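Local coordinates for protein N-acetylmuramoyl-L-alanine amidase XlyA (Bacillus subtilis, PDB 3RDR) that is the zinc-bearing catalytic domain of a cell-wall autolysin that cleaves the bond between N-acetylmuramoyl residues and L-amino acids in cell-wall glycopeptides, at residues V31-N36 / I97-D102; D42-A47 / D65-Q70; W59-D64 / A91-E96; V130-Y135 / K144-W149. One frame throughout, in Å; residues are numbered along the deposited sequence.

Contact 1: residues V31-N36 / I97-D102. With ZN (zinc ion), chain B.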
loop_
_atom_site.group_PDB
_atom_site.type_symbol
_atom_site.label_atom_id
_atom_site.label_comp_id
_atom_site.label_asym_id
_atom_site.label_seq_id
_atom_site.Cartn_x
_atom_site.Cartn_y
_atom_site.Cartn_z
ATOM N N VAL A 31 0.616 5.226 -2.736
ATOM C CA VAL A 31 -0.399 5.200 -1.678
ATOM C C VAL A 31 -1.826 5.008 -2.177
ATOM O O VAL A 31 -2.243 5.638 -3.146
ATOM C CB VAL A 31 -0.345 6.505 -0.852
ATOM C CG1 VAL A 31 -1.363 6.455 0.288
ATOM C CG2 VAL A 31 1.061 6.710 -0.313
ATOM N N HIS A 32 -2.567 4.137 -1.490
ATOM C CA HIS A 32 -3.958 3.832 -1.825
ATOM C C HIS A 32 -4.841 3.961 -0.578
ATOM O O HIS A 32 -4.346 4.072 0.543
ATOM C CB HIS A 32 -4.112 2.375 -2.297
ATOM C CG HIS A 32 -3.211 1.976 -3.426
ATOM N ND1 HIS A 32 -3.652 1.867 -4.726
ATOM C CD2 HIS A 32 -1.915 1.580 -3.437
ATOM C CE1 HIS A 32 -2.673 1.416 -5.489
ATOM N NE2 HIS A 32 -1.607 1.233 -4.731
ATOM N N ASN A 33 -6.150 3.922 -0.798
ATOM C CA ASN A 33 -7.155 3.940 0.265
ATOM C C ASN A 33 -8.069 2.801 -0.180
ATOM O O ASN A 33 -8.473 2.761 -1.338
ATOM C CB ASN A 33 -7.935 5.264 0.297
ATOM C CG ASN A 33 -7.214 6.361 1.081
ATOM O OD1 ASN A 33 -7.657 7.509 1.105
ATOM N ND2 ASN A 33 -6.107 6.010 1.729
ATOM N N THR A 34 -8.386 1.877 0.721
ATOM C CA THR A 34 -9.215 0.720 0.377
ATOM C C THR A 34 -10.637 1.014 -0.108
ATOM O O THR A 34 -11.218 0.203 -0.837
ATOM C CB THR A 34 -9.338 -0.249 1.564
ATOM O OG1 THR A 34 -10.042 0.399 2.630
ATOM C CG2 THR A 34 -7.958 -0.679 2.060
ATOM N N ALA A 35 -11.191 2.159 0.290
ATOM C CA ALA A 35 -12.563 2.524 -0.076
ATOM C C ALA A 35 -13.526 1.458 0.463
ATOM O O ALA A 35 -14.579 1.180 -0.121
ATOM C CB ALA A 35 -12.705 2.651 -1.604
ATOM N N ASN A 36 -13.148 0.867 1.591
ATOM C CA ASN A 36 -13.950 -0.159 2.242
ATOM C C ASN A 36 -14.215 0.311 3.670
ATOM O O ASN A 36 -13.386 0.111 4.561
ATOM C CB ASN A 36 -13.184 -1.485 2.267
ATOM C CG ASN A 36 -14.062 -2.655 2.662
ATOM O OD1 ASN A 36 -15.098 -2.475 3.307
ATOM N ND2 ASN A 36 -13.648 -3.866 2.291
ATOM N N ILE A 97 -4.337 1.985 2.834
ATOM C CA ILE A 97 -4.733 2.510 4.137
ATOM C C ILE A 97 -6.212 2.183 4.312
ATOM O O ILE A 97 -7.036 2.542 3.476
ATOM C CB ILE A 97 -4.519 4.038 4.224
ATOM C CG1 ILE A 97 -3.037 4.364 4.023
ATOM C CG2 ILE A 97 -4.963 4.553 5.598
ATOM C CD1 ILE A 97 -2.718 5.851 4.078
ATOM N N CYS A 98 -6.538 1.491 5.400
ATOM C CA CYS A 98 -7.913 1.079 5.675
ATOM C C CYS A 98 -8.863 2.202 6.098
ATOM O O CYS A 98 -8.438 3.241 6.609
ATOM C CB CYS A 98 -7.916 -0.018 6.746
ATOM S SG CYS A 98 -7.058 -1.556 6.268
ATOM N N GLU A 99 -10.153 1.964 5.874
ATOM C CA GLU A 99 -11.211 2.908 6.213
ATOM C C GLU A 99 -12.294 2.216 7.047
ATOM O O GLU A 99 -13.410 2.725 7.155
ATOM C CB GLU A 99 -11.859 3.457 4.936
ATOM C CG GLU A 99 -10.928 4.234 4.005
ATOM C CD GLU A 99 -11.649 4.748 2.768
ATOM O OE1 GLU A 99 -12.758 5.300 2.919
ATOM O OE2 GLU A 99 -11.113 4.606 1.648
ATOM N N ASN A 100 -11.978 1.056 7.623
ATOM C CA ASN A 100 -12.970 0.320 8.406
ATOM C C ASN A 100 -13.625 1.147 9.519
ATOM O O ASN A 100 -12.960 1.897 10.229
ATOM C CB ASN A 100 -12.359 -0.971 8.974
ATOM C CG ASN A 100 -11.079 -0.733 9.759
ATOM O OD1 ASN A 100 -10.117 -0.149 9.253
ATOM N ND2 ASN A 100 -11.056 -1.202 11.002
ATOM N N ALA A 101 -14.941 1.001 9.650
ATOM C CA ALA A 101 -15.716 1.731 10.650
ATOM C C ALA A 101 -15.186 1.579 12.070
ATOM O O ALA A 101 -15.207 2.536 12.840
ATOM C CB ALA A 101 -17.170 1.286 10.596
ATOM N N ASP A 102 -14.716 0.384 12.422
ATOM C CA ASP A 102 -14.199 0.155 13.768
ATOM C C ASP A 102 -12.763 0.638 13.968
ATOM O O ASP A 102 -12.132 0.331 14.983
ATOM C CB ASP A 102 -14.307 -1.332 14.153
ATOM C CG ASP A 102 -13.705 -2.267 13.114
ATOM O OD1 ASP A 102 -13.159 -3.317 13.518
ATOM O OD2 ASP A 102 -13.788 -1.976 11.903
HETATM ZN ZN ZN B . -5.558 2.653 -5.568
HETATM O O HOH W 1 -10.873 -0.831 4.838
#
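The carbonyl group of His32 is held on opposite faces of its plane: Ile97 N donates to His32 O from one at 3.1 Å, and Asn33 ND2 reaches the same oxygen from the other at 2.9 Å. The amide of Asn33 lies beside the Ile97 side chain, ND2 being 3.6 Å from Ile97 CB, while its OD1 accepts from Lys144 N. The Glu99 carboxylate is met from well above its plane (57°) by Ala35 N, 2.8 Å from Glu99 OE2; its other oxygen forms a salt bridge to Arg143.

One more backbone bond, Thr34 N to Ile97 O at 3.1 Å, completes the short parallel pairing. Beyond it the chains separate enough for a water to accept from Thr34 OG1 (2.7 Å) and Glu99 N and donate to Asn36 O. Just before Asn33, His32 ND1 binds zinc at 2.2 Å, with His133 and Cys141 as further ligands, while NE2 hydrogen-bonds to His80.

Strand 28-33 here runs between strands 92-97 and 130-132. Val31, Asn33 and Ile97 pack on helix 105-122 through Ile116, Phe105 and Ala112, whereas Thr34 and Cys98 meet His46 of helix 43-50.

Contact 2: residues D42-A47 / D65-Q70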
loop_
_atom_site.group_PDB
_atom_site.type_symbol
_atom_site.label_atom_id
_atom_site.label_comp_id
_atom_site.label_asym_id
_atom_site.label_seq_id
_atom_site.Cartn_x
_atom_site.Cartn_y
_atom_site.Cartn_z
ATOM N N ASP A 42 -10.180 -4.520 8.168
ATOM C CA ASP A 42 -8.872 -4.067 8.618
ATOM C C ASP A 42 -7.712 -4.755 7.898
ATOM O O ASP A 42 -7.921 -5.481 6.927
ATOM C CB ASP A 42 -8.756 -4.256 10.135
ATOM C CG ASP A 42 -8.836 -5.711 10.556
ATOM O OD1 ASP A 42 -9.018 -5.965 11.762
ATOM O OD2 ASP A 42 -8.709 -6.603 9.690
ATOM N N ALA A 43 -6.493 -4.523 8.380
ATOM C CA ALA A 43 -5.292 -5.086 7.761
ATOM C C ALA A 43 -5.264 -6.610 7.740
ATOM O O ALA A 43 -4.930 -7.212 6.725
ATOM C CB ALA A 43 -4.037 -4.545 8.459
ATOM N N ALA A 44 -5.608 -7.232 8.861
ATOM C CA ALA A 44 -5.626 -8.687 8.937
ATOM C C ALA A 44 -6.649 -9.253 7.954
ATOM O O ALA A 44 -6.395 -10.268 7.301
ATOM C CB ALA A 44 -5.955 -9.143 10.366
ATOM N N ALA A 45 -7.801 -8.598 7.842
ATOM C CA ALA A 45 -8.837 -9.068 6.924
ATOM C C ALA A 45 -8.342 -9.008 5.481
ATOM O O ALA A 45 -8.590 -9.927 4.696
ATOM C CB ALA A 45 -10.118 -8.238 7.084
ATOM N N HIS A 46 -7.648 -7.931 5.120
ATOM C CA HIS A 46 -7.123 -7.823 3.765
ATOM C C HIS A 46 -6.046 -8.883 3.527
ATOM O O HIS A 46 -5.932 -9.419 2.433
ATOM C CB HIS A 46 -6.554 -6.423 3.500
ATOM C CG HIS A 46 -7.602 -5.392 3.214
ATOM N ND1 HIS A 46 -8.389 -4.833 4.199
ATOM C CD2 HIS A 46 -8.024 -4.851 2.046
ATOM C CE1 HIS A 46 -9.250 -3.994 3.650
ATOM N NE2 HIS A 46 -9.049 -3.987 2.345
ATOM N N ALA A 47 -5.256 -9.186 4.554
ATOM C CA ALA A 47 -4.210 -10.201 4.427
ATOM C C ALA A 47 -4.830 -11.543 4.043
ATOM O O ALA A 47 -4.290 -12.276 3.213
ATOM C CB ALA A 47 -3.453 -10.338 5.740
ATOM N N ASP A 65 -5.508 1.296 11.929
ATOM C CA ASP A 65 -5.159 2.077 13.116
ATOM C C ASP A 65 -4.408 1.315 14.198
ATOM O O ASP A 65 -3.909 1.913 15.154
ATOM C CB ASP A 65 -6.420 2.717 13.714
ATOM C CG ASP A 65 -7.376 1.702 14.329
ATOM O OD1 ASP A 65 -7.221 0.482 14.104
ATOM O OD2 ASP A 65 -8.308 2.138 15.037
ATOM N N THR A 66 -4.307 0.002 14.041
ATOM C CA THR A 66 -3.637 -0.816 15.037
ATOM C C THR A 66 -2.323 -1.431 14.569
ATOM O O THR A 66 -1.316 -1.365 15.272
ATOM C CB THR A 66 -4.564 -1.953 15.507
ATOM O OG1 THR A 66 -5.801 -1.394 15.967
ATOM C CG2 THR A 66 -3.922 -2.738 16.640
ATOM N N GLU A 67 -2.328 -2.029 13.382
ATOM C CA GLU A 67 -1.123 -2.675 12.882
ATOM C C GLU A 67 -0.953 -2.607 11.374
ATOM O O GLU A 67 -1.762 -2.009 10.669
ATOM C CB GLU A 67 -1.118 -4.133 13.328
ATOM C CG GLU A 67 -2.434 -4.830 13.066
ATOM C CD GLU A 67 -2.519 -6.166 13.758
ATOM O OE1 GLU A 67 -1.814 -6.348 14.774
ATOM O OE2 GLU A 67 -3.300 -7.026 13.298
ATOM N N ILE A 68 0.112 -3.245 10.899
ATOM C CA ILE A 68 0.451 -3.281 9.483
ATOM C C ILE A 68 0.741 -4.720 9.071
ATOM O O ILE A 68 1.445 -5.441 9.777
ATOM C CB ILE A 68 1.717 -2.437 9.202
ATOM C CG1 ILE A 68 1.476 -0.978 9.585
ATOM C CG2 ILE A 68 2.103 -2.538 7.731
ATOM C CD1 ILE A 68 2.735 -0.136 9.567
ATOM N N TYR A 69 0.185 -5.134 7.936
ATOM C CA TYR A 69 0.406 -6.472 7.408
ATOM C C TYR A 69 1.144 -6.347 6.081
ATOM O O TYR A 69 0.839 -5.461 5.283
ATOM C CB TYR A 69 -0.922 -7.204 7.176
ATOM C CG TYR A 69 -1.385 -8.049 8.344
ATOM C CD1 TYR A 69 -1.879 -7.458 9.512
ATOM C CD2 TYR A 69 -1.312 -9.442 8.290
ATOM C CE1 TYR A 69 -2.287 -8.237 10.596
ATOM C CE2 TYR A 69 -1.716 -10.232 9.369
ATOM C CZ TYR A 69 -2.201 -9.623 10.517
ATOM O OH TYR A 69 -2.593 -10.400 11.585
ATOM N N GLN A 70 2.119 -7.225 5.856
ATOM C CA GLN A 70 2.889 -7.222 4.611
ATOM C C GLN A 70 2.505 -8.485 3.843
ATOM O O GLN A 70 2.611 -9.595 4.361
ATOM C CB GLN A 70 4.390 -7.222 4.902
ATOM C CG GLN A 70 5.253 -6.887 3.694
ATOM C CD GLN A 70 6.735 -7.059 3.976
ATOM O OE1 GLN A 70 7.183 -6.880 5.104
ATOM N NE2 GLN A 70 7.501 -7.391 2.950
HETATM O O HOH W 2 -5.298 -5.754 11.408
#
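Tyr69 lays one face of its ring against the first turn of helix 43-50. Ala44 CA stands 3.9 Å from the ring centroid and 15° off the normal, a CH-pi contact, and Ala44 CB follows at 3.8 Å from Tyr69 CE1. Ala47 CB and Ala43 CB come in obliquely, at CD2 and CD1 of the ring; the tightest point is Ala47 CB to Tyr69 CD2, 3.4 Å, one turn further along the helix. An unstaggered first torsion (chi1 -92°) sets the phenol in this position. The residues of the helix that meet the ring are alanines, and the helix runs almost along the strand, the two short axes being 7.9 Å apart and 17° from parallel. This is a helix laid on the sheet of the T7 lysozyme fold, over the antiparallel neighbours 61-63 and 68-70, and Ala43 also touches Thr62 of the former.

Toward Glu67 the contact is looser and wetter. No direct hydrogen bond crosses it; instead a water accepts from Ala44 N at 3.0 Å and donates to Glu67 OE2, which sits near the plane of the Tyr69 ring at its edge. The neighbouring amides of the helix start have other acceptors: Ala43 N uses Asp64 OD2, and Asp42, the N-cap residue, accepts from Ala45 N through OD2 at 2.9 Å. Asp42 O accepts from both His46 N and His46 ND1, and lies in the plane of the imidazole.

Contact 3: residues W59-D64 / A91-E96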
loop_
_atom_site.group_PDB
_atom_site.type_symbol
_atom_site.label_atom_id
_atom_site.label_comp_id
_atom_site.label_asym_id
_atom_site.label_seq_id
_atom_site.Cartn_x
_atom_site.Cartn_y
_atom_site.Cartn_z
ATOM N N TRP A 59 -0.698 -5.757 -3.348
ATOM C CA TRP A 59 0.170 -4.660 -2.950
ATOM C C TRP A 59 1.009 -5.164 -1.780
ATOM O O TRP A 59 0.779 -6.268 -1.276
ATOM C CB TRP A 59 -0.659 -3.425 -2.570
ATOM C CG TRP A 59 -1.708 -3.707 -1.565
ATOM C CD1 TRP A 59 -1.601 -3.588 -0.211
ATOM C CD2 TRP A 59 -3.033 -4.192 -1.823
ATOM N NE1 TRP A 59 -2.776 -3.968 0.390
ATOM C CE2 TRP A 59 -3.671 -4.344 -0.576
ATOM C CE3 TRP A 59 -3.741 -4.512 -2.990
ATOM C CZ2 TRP A 59 -4.990 -4.801 -0.457
ATOM C CZ3 TRP A 59 -5.055 -4.967 -2.871
ATOM C CH2 TRP A 59 -5.662 -5.107 -1.611
ATOM N N HIS A 60 1.965 -4.356 -1.334
ATOM C CA HIS A 60 2.878 -4.776 -0.276
ATOM C C HIS A 60 2.444 -4.632 1.179
ATOM O O HIS A 60 2.651 -5.549 1.977
ATOM C CB HIS A 60 4.216 -4.060 -0.492
ATOM C CG HIS A 60 4.724 -4.172 -1.895
ATOM N ND1 HIS A 60 5.590 -5.168 -2.298
ATOM C CD2 HIS A 60 4.421 -3.464 -3.009
ATOM C CE1 HIS A 60 5.794 -5.070 -3.600
ATOM N NE2 HIS A 60 5.097 -4.046 -4.056
ATOM N N PHE A 61 1.844 -3.496 1.521
ATOM C CA PHE A 61 1.428 -3.235 2.900
ATOM C C PHE A 61 -0.003 -2.718 3.053
ATOM O O PHE A 61 -0.456 -1.869 2.282
ATOM C CB PHE A 61 2.336 -2.174 3.533
ATOM C CG PHE A 61 3.769 -2.593 3.720
ATOM C CD1 PHE A 61 4.134 -3.438 4.761
ATOM C CD2 PHE A 61 4.767 -2.069 2.902
ATOM C CE1 PHE A 61 5.473 -3.747 4.992
ATOM C CE2 PHE A 61 6.109 -2.374 3.127
ATOM C CZ PHE A 61 6.460 -3.214 4.176
ATOM N N THR A 62 -0.707 -3.228 4.057
ATOM C CA THR A 62 -2.045 -2.746 4.368
ATOM C C THR A 62 -1.900 -2.184 5.781
ATOM O O THR A 62 -1.380 -2.856 6.677
ATOM C CB THR A 62 -3.109 -3.848 4.353
ATOM O OG1 THR A 62 -3.199 -4.407 3.036
ATOM C CG2 THR A 62 -4.475 -3.254 4.729
ATOM N N VAL A 63 -2.341 -0.946 5.965
ATOM C CA VAL A 63 -2.221 -0.260 7.245
ATOM C C VAL A 63 -3.564 0.120 7.864
ATOM O O VAL A 63 -4.398 0.725 7.196
ATOM C CB VAL A 63 -1.405 1.061 7.074
ATOM C CG1 VAL A 63 -1.169 1.725 8.435
ATOM C CG2 VAL A 63 -0.085 0.787 6.367
ATOM N N ASP A 64 -3.791 -0.251 9.124
ATOM C CA ASP A 64 -5.014 0.169 9.808
ATOM C C ASP A 64 -4.574 0.938 11.053
ATOM O O ASP A 64 -3.381 1.218 11.208
ATOM C CB ASP A 64 -5.958 -1.003 10.153
ATOM C CG ASP A 64 -5.354 -2.009 11.111
ATOM O OD1 ASP A 64 -4.652 -1.601 12.052
ATOM O OD2 ASP A 64 -5.616 -3.219 10.932
ATOM N N ALA A 91 8.000 -0.807 -10.255
ATOM C CA ALA A 91 9.052 -0.118 -9.511
ATOM C C ALA A 91 8.572 0.678 -8.306
ATOM O O ALA A 91 9.155 1.711 -7.972
ATOM C CB ALA A 91 9.847 0.801 -10.450
ATOM N N SER A 92 7.511 0.224 -7.652
ATOM C CA SER A 92 7.043 0.941 -6.474
ATOM C C SER A 92 6.457 -0.000 -5.445
ATOM O O SER A 92 6.010 -1.103 -5.768
ATOM C CB SER A 92 5.999 2.010 -6.846
ATOM O OG SER A 92 4.682 1.480 -6.915
ATOM N N ILE A 93 6.491 0.444 -4.196
ATOM C CA ILE A 93 5.939 -0.314 -3.089
ATOM C C ILE A 93 4.515 0.192 -2.900
ATOM O O ILE A 93 4.301 1.389 -2.693
ATOM C CB ILE A 93 6.742 -0.069 -1.799
ATOM C CG1 ILE A 93 8.191 -0.530 -1.996
ATOM C CG2 ILE A 93 6.101 -0.808 -0.632
ATOM C CD1 ILE A 93 9.113 -0.181 -0.838
ATOM N N GLY A 94 3.545 -0.712 -3.001
ATOM C CA GLY A 94 2.155 -0.332 -2.836
ATOM C C GLY A 94 1.682 -0.414 -1.392
ATOM O O GLY A 94 1.903 -1.428 -0.713
ATOM N N ILE A 95 1.039 0.656 -0.926
ATOM C CA ILE A 95 0.513 0.721 0.437
ATOM C C ILE A 95 -0.978 1.052 0.453
ATOM O O ILE A 95 -1.424 2.007 -0.190
ATOM C CB ILE A 95 1.234 1.805 1.297
ATOM C CG1 ILE A 95 2.722 1.477 1.445
ATOM C CG2 ILE A 95 0.615 1.861 2.693
ATOM C CD1 ILE A 95 3.538 1.786 0.223
ATOM N N GLU A 96 -1.749 0.258 1.188
ATOM C CA GLU A 96 -3.183 0.499 1.305
ATOM C C GLU A 96 -3.484 0.974 2.718
ATOM O O GLU A 96 -2.940 0.437 3.687
ATOM C CB GLU A 96 -3.979 -0.781 1.016
ATOM C CG GLU A 96 -4.238 -1.049 -0.462
ATOM C CD GLU A 96 -5.422 -0.257 -1.014
ATOM O OE1 GLU A 96 -5.902 0.672 -0.328
ATOM O OE2 GLU A 96 -5.865 -0.557 -2.146
HETATM O O HOH W 3 4.601 -2.947 -7.234
#
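Trp59 carries its indole between backbone N and carbonyl carbon (chi1 53°), while the first torsion of Glu96 (chi1 -84°) sets CG anti to its own carbonyl carbon; together these settings bring the Glu96 CG methylene over the indole. Glu96 CG lies 3.4 Å from the centroid of the five-membered ring, close to its normal, so the contact is a CH-pi one made by the aliphatic part of the acid. A bend at the second torsion then turns the carboxylate, whose plane is 65° from that of the ring. Rotation of the indole is fixed by a hydrogen bond near the ring plane, Trp59 NE1 to Thr62 OG1 at 2.7 Å, and that hydroxyl is also hydrogen-bonded to His71 NE2. Trp59 CB itself rests near Gly94 O, where the glycine brings no side chain against it.

Beneath these groups the backbones pair in parallel. Phe61 N donates to Gly94 O at 3.0 Å, Glu96 N to Phe61 O at 2.7 Å, and Val63 N to Glu96 O at 2.7 Å, each nearly in line with the carbonyl. Phe61 and Ile95 share the other face. Beside them Val63 CG2 lies 3.9 Å from Ile95 CG2, and the Phe61 ring presents its edge to Ile93 CG2 at 4.0 Å. Phe61 and Val63 continue onto Leu115 of helix 105-122. Thus one face of this central strand pair is apolar and helix-covered, while the other brings the side chain of Glu96 to about 5 Å from the zinc, in keeping with the T7 lysozyme fold of zinc amidases.

Contact 4: residues V130-Y135 / K144-W149. With ZN (zinc ion), chain B.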
loop_
_atom_site.group_PDB
_atom_site.type_symbol
_atom_site.label_atom_id
_atom_site.label_comp_id
_atom_site.label_asym_id
_atom_site.label_seq_id
_atom_site.Cartn_x
_atom_site.Cartn_y
_atom_site.Cartn_z
ATOM N N VAL A 130 7.086 9.747 -3.447
ATOM C CA VAL A 130 5.988 9.139 -2.704
ATOM C C VAL A 130 4.789 9.689 -3.463
ATOM O O VAL A 130 4.481 10.878 -3.375
ATOM C CB VAL A 130 5.940 9.607 -1.236
ATOM C CG1 VAL A 130 4.716 9.019 -0.541
ATOM C CG2 VAL A 130 7.205 9.164 -0.512
ATOM N N VAL A 131 4.130 8.830 -4.231
ATOM C CA VAL A 131 3.008 9.262 -5.049
ATOM C C VAL A 131 1.687 8.553 -4.797
ATOM O O VAL A 131 1.639 7.480 -4.192
ATOM C CB VAL A 131 3.331 9.081 -6.547
ATOM C CG1 VAL A 131 4.583 9.865 -6.917
ATOM C CG2 VAL A 131 3.516 7.601 -6.854
ATOM N N PRO A 132 0.585 9.162 -5.264
ATOM C CA PRO A 132 -0.746 8.580 -5.100
ATOM C C PRO A 132 -0.992 7.666 -6.289
ATOM O O PRO A 132 -0.405 7.861 -7.356
ATOM C CB PRO A 132 -1.657 9.801 -5.131
ATOM C CG PRO A 132 -0.965 10.681 -6.143
ATOM C CD PRO A 132 0.495 10.559 -5.736
ATOM N N HIS A 133 -1.846 6.666 -6.105
ATOM C CA HIS A 133 -2.178 5.753 -7.184
ATOM C C HIS A 133 -2.537 6.573 -8.424
ATOM O O HIS A 133 -2.172 6.222 -9.547
ATOM C CB HIS A 133 -3.365 4.870 -6.772
ATOM C CG HIS A 133 -3.840 3.942 -7.847
ATOM N ND1 HIS A 133 -4.913 3.095 -7.677
ATOM C CD2 HIS A 133 -3.391 3.724 -9.107
ATOM C CE1 HIS A 133 -5.103 2.394 -8.780
ATOM N NE2 HIS A 133 -4.193 2.758 -9.664
ATOM N N LYS A 134 -3.245 7.675 -8.206
ATOM C CA LYS A 134 -3.689 8.545 -9.296
ATOM C C LYS A 134 -2.570 8.942 -10.256
ATOM O O LYS A 134 -2.781 9.028 -11.464
ATOM C CB LYS A 134 -4.341 9.807 -8.721
ATOM C CG LYS A 134 -4.932 10.732 -9.772
ATOM C CD LYS A 134 -5.676 11.895 -9.124
ATOM C CE LYS A 134 -6.320 12.814 -10.170
ATOM N NZ LYS A 134 -7.072 13.920 -9.505
ATOM N N TYR A 135 -1.385 9.182 -9.712
ATOM C CA TYR A 135 -0.228 9.568 -10.512
ATOM C C TYR A 135 0.020 8.615 -11.683
ATOM O O TYR A 135 0.322 9.050 -12.797
ATOM C CB TYR A 135 1.014 9.613 -9.624
ATOM C CG TYR A 135 2.279 10.017 -10.345
ATOM C CD1 TYR A 135 2.465 11.327 -10.790
ATOM C CD2 TYR A 135 3.297 9.091 -10.574
ATOM C CE1 TYR A 135 3.639 11.705 -11.446
ATOM C CE2 TYR A 135 4.473 9.455 -11.225
ATOM C CZ TYR A 135 4.638 10.762 -11.657
ATOM O OH TYR A 135 5.805 11.124 -12.289
ATOM N N LYS A 144 -9.438 9.546 0.016
ATOM C CA LYS A 144 -9.529 10.384 1.214
ATOM C C LYS A 144 -8.310 11.263 1.476
ATOM O O LYS A 144 -8.296 12.046 2.431
ATOM C CB LYS A 144 -9.776 9.521 2.456
ATOM C CG LYS A 144 -11.062 8.720 2.421
ATOM C CD LYS A 144 -11.463 8.272 3.812
ATOM C CE LYS A 144 -11.790 9.470 4.695
ATOM N NZ LYS A 144 -12.322 9.057 6.016
ATOM N N LEU A 145 -7.289 11.137 0.636
ATOM C CA LEU A 145 -6.070 11.916 0.811
ATOM C C LEU A 145 -5.735 12.824 -0.372
ATOM O O LEU A 145 -4.875 13.694 -0.259
ATOM C CB LEU A 145 -4.890 10.971 1.074
ATOM C CG LEU A 145 -4.552 10.537 2.505
ATOM C CD1 LEU A 145 -5.801 10.436 3.352
ATOM C CD2 LEU A 145 -3.814 9.205 2.460
ATOM N N LEU A 146 -6.412 12.630 -1.499
ATOM C CA LEU A 146 -6.141 13.428 -2.690
ATOM C C LEU A 146 -6.302 14.938 -2.514
ATOM O O LEU A 146 -5.376 15.692 -2.816
ATOM C CB LEU A 146 -6.995 12.927 -3.864
ATOM C CG LEU A 146 -6.475 11.634 -4.514
ATOM C CD1 LEU A 146 -7.477 11.092 -5.519
ATOM C CD2 LEU A 146 -5.140 11.914 -5.190
ATOM N N ASP A 147 -7.457 15.385 -2.023
ATOM C CA ASP A 147 -7.685 16.819 -1.827
ATOM C C ASP A 147 -6.706 17.455 -0.845
ATOM O O ASP A 147 -6.557 18.675 -0.815
ATOM C CB ASP A 147 -9.111 17.088 -1.339
ATOM C CG ASP A 147 -10.143 16.920 -2.430
ATOM O OD1 ASP A 147 -9.901 17.403 -3.555
ATOM O OD2 ASP A 147 -11.203 16.314 -2.159
ATOM N N THR A 148 -6.045 16.635 -0.037
ATOM C CA THR A 148 -5.082 17.152 0.930
ATOM C C THR A 148 -3.749 16.410 0.809
ATOM O O THR A 148 -2.984 16.330 1.769
ATOM C CB THR A 148 -5.612 17.001 2.376
ATOM O OG1 THR A 148 -5.929 15.626 2.632
ATOM C CG2 THR A 148 -6.863 17.849 2.579
ATOM N N TRP A 149 -3.473 15.889 -0.384
ATOM C CA TRP A 149 -2.251 15.125 -0.643
ATOM C C TRP A 149 -0.963 15.778 -0.139
ATOM O O TRP A 149 -0.207 15.172 0.626
ATOM C CB TRP A 149 -2.130 14.831 -2.145
ATOM C CG TRP A 149 -0.937 13.983 -2.490
ATOM C CD1 TRP A 149 0.154 14.361 -3.220
ATOM C CD2 TRP A 149 -0.683 12.640 -2.054
ATOM N NE1 TRP A 149 1.075 13.339 -3.260
ATOM C CE2 TRP A 149 0.588 12.272 -2.552
ATOM C CE3 TRP A 149 -1.404 11.713 -1.289
ATOM C CZ2 TRP A 149 1.156 11.015 -2.306
ATOM C CZ3 TRP A 149 -0.837 10.458 -1.046
ATOM C CH2 TRP A 149 0.431 10.126 -1.555
HETATM ZN ZN ZN B . -5.558 2.653 -5.568
#
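Trp149, Leu146 and Pro132 supply most of the buried surface, and the indole of Trp149 is the central piece. Pro132 lies over one face of it: Pro132 CB sits 4.0 Å from the centroid of the six-membered ring and only 3° off its normal, a CH-pi contact, while Pro132 CD comes to 3.5 Å from Trp149 CZ2. The same CZ2 meets Val130 O at the edge of the ring, near its plane, also at 3.5 Å. Trp149 reaches this far because its CG is anti to the backbone N (chi1 -177°), which throws the ring across to the strand.

Leu146 fills in beside the proline. Its CD2 is 4.1 Å from Pro132 CB and 4.0 Å from Lys134 CD, so that it touches both the pyrrolidine ring and the aliphatic stem of the lysine. That stem is fully extended, and its ammonium group forms a salt bridge with Glu140. No hydrogen bond joins the two segments; the contact rests mainly on apolar and CH-pi packing. Within 144-149, Trp149 N donates to Leu146 O at 3.1 Å, tying the two apolar side chains to a single turn. Directly after Pro132, His133 ND1 binds the zinc at 2.2 Å and its ring leads away from this packing.

Strand 130-132 is an outermost strand, hydrogen-bonded through Val131 to Ile29 and Val31 of strand 28-33. Val130 rests on Ile116 and Met120 of helix 105-122, and Trp149, at the start of helix 149-154, also reaches Val31.

All four contacts reach one mixed sheet. Contact 3, its centre about 2 Å from that of the chain, is the fully buried one; contact 1 is largely buried, opening only at 34-36, and contacts 2 and 4 lie partly exposed, their centres about 21 Å apart across the chain. Backbone pairing dominates 1 and 3, which share strand 92-97 and are joined by the His32 N to Ile95 O and Cys98 N to Val63 O bonds. Contacts 2 and 4 each set an aromatic ring against small or apolar groups without a direct hydrogen bond. Contacts 1 and 4 bring zinc ligands His32 and His133 together through adjacent strands, whereas contact 2 is linked to contact 3 by Tyr69 and Thr62.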